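Local coordinates for protein D-alanine--D-alanine ligase (Coxiella burnetii, PDB 3TQT) that joins two D-alanines into D-alanyl-D-alanine at the cost of ATP, a step of peptidoglycan synthesis for the bacterial cell wall, at residues 104-112 with 317-325; 155-163 with 213-223. One frame throughout, in Å; residues are numbered along the deposited sequence.

Contact 1. Residues 104-112 with 317-325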
loop_
_atom_site.group_PDB
_atom_site.type_symbol
_atom_site.label_atom_id
_atom_site.label_comp_id
_atom_site.label_asym_id
_atom_site.label_seq_id
_atom_site.Cartn_x
_atom_site.Cartn_y
_atom_site.Cartn_z
ATOM N N PRO A 104 0.872 6.102 14.213
ATOM C CA PRO A 104 0.802 4.654 14.101
ATOM C C PRO A 104 2.113 4.100 14.658
ATOM O O PRO A 104 3.192 4.479 14.191
ATOM C CB PRO A 104 0.702 4.413 12.585
ATOM C CG PRO A 104 0.603 5.756 11.950
ATOM C CD PRO A 104 1.139 6.746 12.919
ATOM N N MET A 105 2.038 3.255 15.676
ATOM C CA MET A 105 3.266 2.756 16.262
ATOM C C MET A 105 3.131 1.264 16.437
ATOM O O MET A 105 3.586 0.690 17.421
ATOM C CB MET A 105 3.599 3.476 17.571
ATOM C CG MET A 105 5.005 3.193 18.125
ATOM S SD MET A 105 6.367 3.283 16.922
ATOM C CE MET A 105 6.007 4.851 16.109
ATOM N N VAL A 106 2.479 0.653 15.459
ATOM C CA VAL A 106 2.434 -0.789 15.347
ATOM C C VAL A 106 3.528 -1.223 14.375
ATOM O O VAL A 106 3.519 -0.827 13.204
ATOM C CB VAL A 106 1.066 -1.257 14.838
ATOM C CG1 VAL A 106 1.102 -2.751 14.527
ATOM C CG2 VAL A 106 -0.011 -0.939 15.857
ATOM N N HIS A 107 4.480 -2.013 14.865
ATOM C CA HIS A 107 5.566 -2.530 14.028
ATOM C C HIS A 107 5.133 -3.792 13.292
ATOM O O HIS A 107 4.351 -4.588 13.810
ATOM C CB HIS A 107 6.815 -2.853 14.864
ATOM C CG HIS A 107 7.228 -1.759 15.803
ATOM N ND1 HIS A 107 7.708 -0.541 15.370
ATOM C CD2 HIS A 107 7.250 -1.710 17.157
ATOM C CE1 HIS A 107 7.993 0.218 16.417
ATOM N NE2 HIS A 107 7.726 -0.470 17.511
ATOM N N GLY A 108 5.666 -3.972 12.087
ATOM C CA GLY A 108 5.433 -5.165 11.300
ATOM C C GLY A 108 4.037 -5.287 10.721
ATOM O O GLY A 108 3.425 -4.303 10.284
ATOM N N THR A 109 3.540 -6.519 10.709
ATOM C CA THR A 109 2.225 -6.817 10.172
ATOM C C THR A 109 1.172 -5.821 10.655
ATOM O O THR A 109 1.152 -5.426 11.828
ATOM C CB THR A 109 1.819 -8.261 10.509
ATOM O OG1 THR A 109 2.768 -9.158 9.926
ATOM C CG2 THR A 109 0.446 -8.579 9.965
ATOM N N GLN A 110 0.322 -5.404 9.718
ATOM C CA GLN A 110 -0.773 -4.459 9.969
ATOM C C GLN A 110 -0.300 -3.012 10.136
ATOM O O GLN A 110 -0.899 -2.085 9.585
ATOM C CB GLN A 110 -1.621 -4.893 11.178
ATOM C CG GLN A 110 -2.001 -6.383 11.199
ATOM C CD GLN A 110 -2.795 -6.829 9.983
ATOM O OE1 GLN A 110 -2.473 -6.471 8.853
ATOM N NE2 GLN A 110 -3.832 -7.627 10.211
ATOM N N GLY A 111 0.782 -2.826 10.884
ATOM C CA GLY A 111 1.228 -1.493 11.253
ATOM C C GLY A 111 2.130 -0.805 10.246
ATOM O O GLY A 111 2.067 0.412 10.089
ATOM N N GLU A 112 2.989 -1.572 9.583
ATOM C CA GLU A 112 3.938 -0.999 8.634
ATOM C C GLU A 112 3.596 -1.375 7.209
ATOM O O GLU A 112 4.217 -0.870 6.277
ATOM C CB GLU A 112 5.368 -1.480 8.926
ATOM C CG GLU A 112 5.958 -0.934 10.202
ATOM C CD GLU A 112 7.412 -1.340 10.386
ATOM O OE1 GLU A 112 8.300 -0.690 9.795
ATOM O OE2 GLU A 112 7.661 -2.311 11.123
ATOM N N ILE A 317 14.517 -0.397 4.254
ATOM C CA ILE A 317 13.941 0.856 4.766
ATOM C C ILE A 317 12.801 0.506 5.706
ATOM O O ILE A 317 11.867 -0.187 5.318
ATOM C CB ILE A 317 13.391 1.735 3.617
ATOM C CG1 ILE A 317 14.494 1.941 2.568
ATOM C CG2 ILE A 317 12.852 3.093 4.176
ATOM C CD1 ILE A 317 14.053 2.705 1.342
ATOM N N ASN A 318 12.884 0.983 6.939
ATOM C CA ASN A 318 11.900 0.668 7.963
ATOM C C ASN A 318 11.079 1.900 8.245
ATOM O O ASN A 318 11.632 2.903 8.699
ATOM C CB ASN A 318 12.606 0.281 9.256
ATOM C CG ASN A 318 13.495 -0.903 9.082
ATOM O OD1 ASN A 318 13.035 -2.043 9.114
ATOM N ND2 ASN A 318 14.781 -0.651 8.866
ATOM N N THR A 319 9.770 1.823 8.008
ATOM C CA THR A 319 8.925 3.013 8.096
ATOM C C THR A 319 8.299 3.173 9.480
ATOM O O THR A 319 7.879 4.256 9.845
ATOM C CB THR A 319 7.790 2.987 7.047
ATOM O OG1 THR A 319 7.020 1.805 7.246
ATOM C CG2 THR A 319 8.365 2.977 5.606
ATOM N N ILE A 320 8.242 2.098 10.251
ATOM C CA ILE A 320 7.876 2.247 11.662
ATOM C C ILE A 320 8.974 1.587 12.494
ATOM O O ILE A 320 8.814 0.485 13.015
ATOM C CB ILE A 320 6.458 1.696 11.997
ATOM C CG1 ILE A 320 5.431 2.151 10.947
ATOM C CG2 ILE A 320 6.003 2.125 13.411
ATOM C CD1 ILE A 320 5.046 3.628 11.009
ATOM N N PRO A 321 10.121 2.260 12.585
ATOM C CA PRO A 321 11.255 1.729 13.340
ATOM C C PRO A 321 10.938 1.745 14.822
ATOM O O PRO A 321 10.034 2.480 15.229
ATOM C CB PRO A 321 12.363 2.727 13.037
ATOM C CG PRO A 321 11.663 3.991 12.740
ATOM C CD PRO A 321 10.389 3.606 12.051
ATOM N N GLY A 322 11.657 0.945 15.604
ATOM C CA GLY A 322 11.511 0.977 17.046
ATOM C C GLY A 322 11.622 2.406 17.534
ATOM O O GLY A 322 12.382 3.198 16.981
ATOM N N PHE A 323 10.857 2.741 18.565
ATOM C CA PHE A 323 10.833 4.111 19.059
ATOM C C PHE A 323 10.916 4.144 20.579
ATOM O O PHE A 323 10.554 5.143 21.217
ATOM C CB PHE A 323 9.574 4.828 18.567
ATOM C CG PHE A 323 9.851 6.117 17.875
ATOM C CD1 PHE A 323 9.840 6.188 16.487
ATOM C CD2 PHE A 323 10.152 7.257 18.603
ATOM C CE1 PHE A 323 10.086 7.392 15.840
ATOM C CE2 PHE A 323 10.404 8.466 17.959
ATOM C CZ PHE A 323 10.365 8.530 16.581
ATOM N N THR A 324 11.397 3.046 21.161
ATOM C CA THR A 324 11.636 2.992 22.593
ATOM C C THR A 324 12.771 3.946 22.911
ATOM O O THR A 324 13.460 4.411 22.018
ATOM C CB THR A 324 12.032 1.574 23.057
ATOM O OG1 THR A 324 13.420 1.348 22.792
ATOM C CG2 THR A 324 11.194 0.533 22.328
ATOM N N ASN A 325 12.977 4.230 24.187
ATOM C CA ASN A 325 14.012 5.182 24.591
ATOM C C ASN A 325 15.439 4.758 24.231
ATOM O O ASN A 325 16.364 5.563 24.282
ATOM C CB ASN A 325 13.908 5.477 26.093
ATOM C CG ASN A 325 13.960 4.215 26.939
ATOM O OD1 ASN A 325 14.390 3.154 26.474
ATOM N ND2 ASN A 325 13.522 4.325 28.189
HETATM O O HOH W 1 9.225 -0.938 6.954
HETATM O O HOH W 2 7.048 -0.208 5.527
#
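E112 and H107 each reach across to the backbone of I320, making this a buried loop-to-loop junction near the centre of the chain, where the N-terminal domain of the ligase meets the ATP-grasp part. It illustrates how two domains can be joined through side chains gripping main-chain atoms. I320 N donates to E112 OE1 (2.8 Å), approaching from above the carboxylate plane, 47° out of it. The other carboxylate oxygen turns back to its own loop: G108 N binds E112 OE2 at 2.8 Å on the anti lone pair, so the two bonds should limit rotation of the carboxylate. A water extends the network, linking E112 OE1 with I317 O and T319 N, while a second water lies between E112 O and T319 OG1.

At the carbonyl of the same residue, H107 presents the edge of its imidazole. ND1 donates to I320 O (2.8 Å); I320 O lies near the ring plane of H107, but ND1 stands above the carbonyl plane of I320. The far nitrogen, NE2, is engaged by S24, fixing the ring at both ends.

Apolar packing centres on the I320 side chain. The E112 and I320 side chains slide past each other in opposite directions, E112 CG lying 3.2 Å from I320 CG1, closer than two such carbons usually come. CG2 stands anti to the backbone N, which brings it to M105 SD at 3.7 Å. The bent M105 chain also crosses F323 at about a right angle, SD lying 3.9 Å from F323 CB.

N318, a predicted magnesium ligand, ends strand 312-318 just before this junction, so the loop departs directly from the probable metal site. Helix 18-31 packs against M105 and T324, strand 298-306 lies against P321, and helix 340-370 receives the F323 ring.

Contact 2. Residues 155-163 with 213-223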
loop_
_atom_site.group_PDB
_atom_site.type_symbol
_atom_site.label_atom_id
_atom_site.label_comp_id
_atom_site.label_asym_id
_atom_site.label_seq_id
_atom_site.Cartn_x
_atom_site.Cartn_y
_atom_site.Cartn_z
ATOM N N VAL A 155 22.013 -1.401 -3.804
ATOM C CA VAL A 155 21.416 -2.255 -2.776
ATOM C C VAL A 155 22.126 -3.605 -2.698
ATOM O O VAL A 155 22.781 -4.036 -3.647
ATOM C CB VAL A 155 19.904 -2.503 -3.026
ATOM C CG1 VAL A 155 19.170 -1.180 -3.144
ATOM C CG2 VAL A 155 19.718 -3.320 -4.288
ATOM N N VAL A 156 22.006 -4.254 -1.550
ATOM C CA VAL A 156 22.435 -5.636 -1.413
ATOM C C VAL A 156 21.608 -6.462 -2.388
ATOM O O VAL A 156 20.384 -6.343 -2.423
ATOM C CB VAL A 156 22.210 -6.142 0.018
ATOM C CG1 VAL A 156 22.570 -7.627 0.122
ATOM C CG2 VAL A 156 23.035 -5.310 1.005
ATOM N N ASP A 157 22.271 -7.284 -3.194
ATOM C CA ASP A 157 21.558 -8.023 -4.222
ATOM C C ASP A 157 20.615 -9.026 -3.584
ATOM O O ASP A 157 20.760 -9.371 -2.411
ATOM C CB ASP A 157 22.514 -8.718 -5.199
ATOM C CG ASP A 157 21.814 -9.138 -6.498
ATOM O OD1 ASP A 157 20.750 -8.553 -6.832
ATOM O OD2 ASP A 157 22.316 -10.053 -7.189
ATOM N N TRP A 158 19.632 -9.473 -4.355
ATOM C CA TRP A 158 18.635 -10.392 -3.828
ATOM C C TRP A 158 18.064 -11.220 -4.952
ATOM O O TRP A 158 18.214 -10.886 -6.126
ATOM C CB TRP A 158 17.504 -9.626 -3.139
ATOM C CG TRP A 158 16.534 -9.008 -4.110
ATOM C CD1 TRP A 158 15.272 -9.449 -4.407
ATOM C CD2 TRP A 158 16.753 -7.846 -4.920
ATOM N NE1 TRP A 158 14.690 -8.621 -5.337
ATOM C CE2 TRP A 158 15.581 -7.634 -5.674
ATOM C CE3 TRP A 158 17.832 -6.964 -5.080
ATOM C CZ2 TRP A 158 15.454 -6.576 -6.581
ATOM C CZ3 TRP A 158 17.706 -5.916 -5.973
ATOM C CH2 TRP A 158 16.518 -5.723 -6.706
ATOM N N HIS A 159 17.401 -12.304 -4.585
ATOM C CA HIS A 159 16.657 -13.085 -5.555
ATOM C C HIS A 159 15.356 -13.532 -4.940
ATOM O O HIS A 159 15.350 -14.241 -3.945
ATOM C CB HIS A 159 17.453 -14.309 -6.012
ATOM C CG HIS A 159 16.758 -15.085 -7.081
ATOM N ND1 HIS A 159 16.692 -14.651 -8.386
ATOM C CD2 HIS A 159 16.050 -16.239 -7.031
ATOM C CE1 HIS A 159 15.999 -15.519 -9.102
ATOM N NE2 HIS A 159 15.598 -16.492 -8.305
ATOM N N THR A 160 14.251 -13.101 -5.534
ATOM C CA THR A 160 12.935 -13.420 -5.014
ATOM C C THR A 160 12.505 -14.806 -5.499
ATOM O O THR A 160 12.766 -15.174 -6.639
ATOM C CB THR A 160 11.915 -12.380 -5.498
ATOM O OG1 THR A 160 12.242 -11.097 -4.935
ATOM C CG2 THR A 160 10.485 -12.777 -5.105
ATOM N N LEU A 161 11.868 -15.573 -4.618
ATOM C CA LEU A 161 11.226 -16.822 -5.001
ATOM C C LEU A 161 9.793 -16.805 -4.511
ATOM O O LEU A 161 9.500 -16.313 -3.416
ATOM C CB LEU A 161 11.922 -18.033 -4.377
ATOM C CG LEU A 161 13.262 -18.486 -4.945
ATOM C CD1 LEU A 161 13.753 -19.682 -4.144
ATOM C CD2 LEU A 161 13.130 -18.844 -6.423
ATOM N N SER A 162 8.909 -17.353 -5.328
ATOM C CA SER A 162 7.538 -17.575 -4.917
ATOM C C SER A 162 7.320 -19.077 -4.867
ATOM O O SER A 162 8.121 -19.846 -5.403
ATOM C CB SER A 162 6.569 -16.924 -5.895
ATOM O OG SER A 162 6.698 -15.514 -5.828
ATOM N N PRO A 163 6.233 -19.503 -4.217
ATOM C CA PRO A 163 6.017 -20.935 -4.010
ATOM C C PRO A 163 5.970 -21.750 -5.299
ATOM O O PRO A 163 6.353 -22.911 -5.266
ATOM C CB PRO A 163 4.673 -20.970 -3.286
ATOM C CG PRO A 163 4.713 -19.724 -2.470
ATOM C CD PRO A 163 5.320 -18.691 -3.398
ATOM N N PHE A 213 8.510 -20.475 3.491
ATOM C CA PHE A 213 7.204 -20.495 2.831
ATOM C C PHE A 213 6.081 -20.963 3.738
ATOM O O PHE A 213 4.913 -20.939 3.341
ATOM C CB PHE A 213 7.216 -21.335 1.569
ATOM C CG PHE A 213 7.824 -20.646 0.390
ATOM C CD1 PHE A 213 7.584 -19.302 0.151
ATOM C CD2 PHE A 213 8.645 -21.342 -0.478
ATOM C CE1 PHE A 213 8.157 -18.669 -0.948
ATOM C CE2 PHE A 213 9.208 -20.711 -1.574
ATOM C CZ PHE A 213 8.968 -19.380 -1.798
ATOM N N ARG A 214 6.425 -21.395 4.946
ATOM C CA ARG A 214 5.399 -21.634 5.951
ATOM C C ARG A 214 4.952 -20.322 6.606
ATOM O O ARG A 214 3.915 -20.274 7.256
ATOM C CB ARG A 214 5.894 -22.603 7.028
ATOM C CG ARG A 214 6.199 -24.012 6.516
ATOM C CD ARG A 214 6.905 -24.855 7.587
ATOM N NE ARG A 214 6.152 -24.943 8.839
ATOM C CZ ARG A 214 5.213 -25.855 9.090
ATOM N NH1 ARG A 214 4.900 -26.761 8.170
ATOM N NH2 ARG A 214 4.580 -25.865 10.259
ATOM N N TYR A 215 5.735 -19.261 6.426
ATOM C CA TYR A 215 5.481 -17.988 7.109
ATOM C C TYR A 215 5.041 -16.857 6.183
ATOM O O TYR A 215 4.285 -15.977 6.583
ATOM C CB TYR A 215 6.748 -17.525 7.814
ATOM C CG TYR A 215 7.357 -18.578 8.689
ATOM C CD1 TYR A 215 6.556 -19.482 9.364
ATOM C CD2 TYR A 215 8.732 -18.669 8.842
ATOM C CE1 TYR A 215 7.104 -20.455 10.168
ATOM C CE2 TYR A 215 9.291 -19.644 9.641
ATOM C CZ TYR A 215 8.472 -20.529 10.304
ATOM O OH TYR A 215 9.017 -21.497 11.109
ATOM N N ASP A 216 5.554 -16.861 4.964
ATOM C CA ASP A 216 5.323 -15.753 4.039
ATOM C C ASP A 216 5.090 -16.355 2.661
ATOM O O ASP A 216 5.545 -17.461 2.371
ATOM C CB ASP A 216 6.539 -14.815 4.031
ATOM C CG ASP A 216 6.195 -13.400 3.593
ATOM O OD1 ASP A 216 5.169 -13.229 2.911
ATOM O OD2 ASP A 216 6.955 -12.462 3.935
ATOM N N ASP A 217 4.384 -15.646 1.795
ATOM C CA ASP A 217 4.086 -16.232 0.494
ATOM C C ASP A 217 5.110 -15.825 -0.551
ATOM O O ASP A 217 4.971 -16.120 -1.732
ATOM C CB ASP A 217 2.662 -15.890 0.035
ATOM C CG ASP A 217 2.421 -14.396 -0.086
ATOM O OD1 ASP A 217 3.369 -13.603 0.091
ATOM O OD2 ASP A 217 1.270 -14.011 -0.378
ATOM N N ARG A 218 6.160 -15.157 -0.113
ATOM C CA ARG A 218 7.237 -14.841 -1.025
ATOM C C ARG A 218 8.493 -14.677 -0.206
ATOM O O ARG A 218 8.450 -14.214 0.928
ATOM C CB ARG A 218 6.931 -13.558 -1.794
ATOM C CG ARG A 218 7.715 -13.395 -3.083
ATOM C CD ARG A 218 7.156 -12.215 -3.919
ATOM N NE ARG A 218 7.511 -10.922 -3.340
ATOM C CZ ARG A 218 6.647 -10.075 -2.791
ATOM N NH1 ARG A 218 5.344 -10.368 -2.745
ATOM N NH2 ARG A 218 7.084 -8.925 -2.298
ATOM N N LEU A 219 9.616 -15.095 -0.756
ATOM C CA LEU A 219 10.846 -14.947 -0.013
ATOM C C LEU A 219 11.904 -14.350 -0.907
ATOM O O LEU A 219 11.729 -14.233 -2.121
ATOM C CB LEU A 219 11.304 -16.292 0.559
ATOM C CG LEU A 219 11.705 -17.417 -0.389
ATOM C CD1 LEU A 219 13.093 -17.172 -0.989
ATOM C CD2 LEU A 219 11.690 -18.738 0.383
ATOM N N MET A 220 13.008 -13.971 -0.289
ATOM C CA MET A 220 14.136 -13.484 -1.030
ATOM C C MET A 220 15.379 -14.140 -0.478
ATOM O O MET A 220 15.509 -14.369 0.729
ATOM C CB MET A 220 14.233 -11.960 -0.930
ATOM C CG MET A 220 14.325 -11.421 0.486
ATOM S SD MET A 220 13.786 -9.702 0.528
ATOM C CE MET A 220 14.970 -8.960 -0.599
ATOM N N VAL A 221 16.282 -14.456 -1.386
ATOM C CA VAL A 221 17.571 -14.996 -1.024
ATOM C C VAL A 221 18.566 -13.867 -1.198
ATOM O O VAL A 221 18.482 -13.098 -2.168
ATOM C CB VAL A 221 17.933 -16.184 -1.930
ATOM C CG1 VAL A 221 19.236 -16.850 -1.465
ATOM C CG2 VAL A 221 16.783 -17.198 -1.959
ATOM N N GLU A 222 19.490 -13.759 -0.250
ATOM C CA GLU A 222 20.511 -12.722 -0.293
ATOM C C GLU A 222 21.870 -13.308 0.014
ATOM O O GLU A 222 21.984 -14.265 0.777
ATOM C CB GLU A 222 20.197 -11.608 0.717
ATOM C CG GLU A 222 19.009 -10.738 0.314
ATOM C CD GLU A 222 18.626 -9.720 1.389
ATOM O OE1 GLU A 222 19.157 -9.806 2.510
ATOM O OE2 GLU A 222 17.788 -8.837 1.108
ATOM N N PRO A 223 22.915 -12.738 -0.580
ATOM C CA PRO A 223 24.253 -13.197 -0.209
ATOM C C PRO A 223 24.581 -12.691 1.181
ATOM O O PRO A 223 24.187 -11.579 1.519
ATOM C CB PRO A 223 25.135 -12.466 -1.211
ATOM C CG PRO A 223 24.386 -11.176 -1.437
ATOM C CD PRO A 223 22.963 -11.609 -1.521
HETATM O O HOH W 3 4.494 -14.747 -4.273
#
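R218 starts a side chain that runs beside T160, L161 and S162, where edge strand 159-161 pairs antiparallel with strand 219-223. CB lies near L161 O, and CG comes within 3.4 Å of the same oxygen and 3.5 Å of T160 CG2. With CG anti to the backbone N (chi1 -160°), CG is set against L161 O and T160 CG2, and a bend at chi3 turns the guanidinium. CD touches T160 CG2 and, at longer range, S162 OG. At the tip, T160 CG2 meets the guanidinium at its edge, while NH2 forms salt bridges with D142 and E140. T160 OG1 also binds D142, so D142 binds side chains from both segments, one with each carboxylate oxygen.

Main-chain pairing exemplifies the antiparallel rule of alternating pairs. H159 with V221 and L161 with L219 are hydrogen-bonded pairs, L219 N to L161 O being nearly straight at 2.9 Å, and T160 with M220 is the non-hydrogen-bonded pair between them. L161 and L219 lie side by side, CB to CD1 3.7 Å.

Beyond the strand end, P163 CG sits over one face of the F213 ring in a CH-pi contact, 4.1 Å from its centroid, and L219 CD2 covers the opposite face.

Strand 219-223, within the predicted ATP-binding region, continues the sheet through strand 183-187; E222 bridges to K145 and K186, and helix 141-150 packs against W158.

Overall arrangement
Along the chain, contact 2 is nested inside the long loop that contact 1 closes: residues 104-112 come first, then 155-163 and 213-223, and finally 317-325. Their centres lie 21 Å apart, with nearest atoms about 8 Å apart, so they do not touch. Contact 2 is internal to the ATP-grasp region, building an edge of its four-stranded antiparallel sheet, whereas contact 1 ties that region to the N-terminal domain. Strand 312-318 relates them: it runs into contact 1 and also packs against V156 and E222 of contact 2. Together they place the predicted nucleotide-binding sheet and the predicted metal site within one framework, and both reach the second subunit.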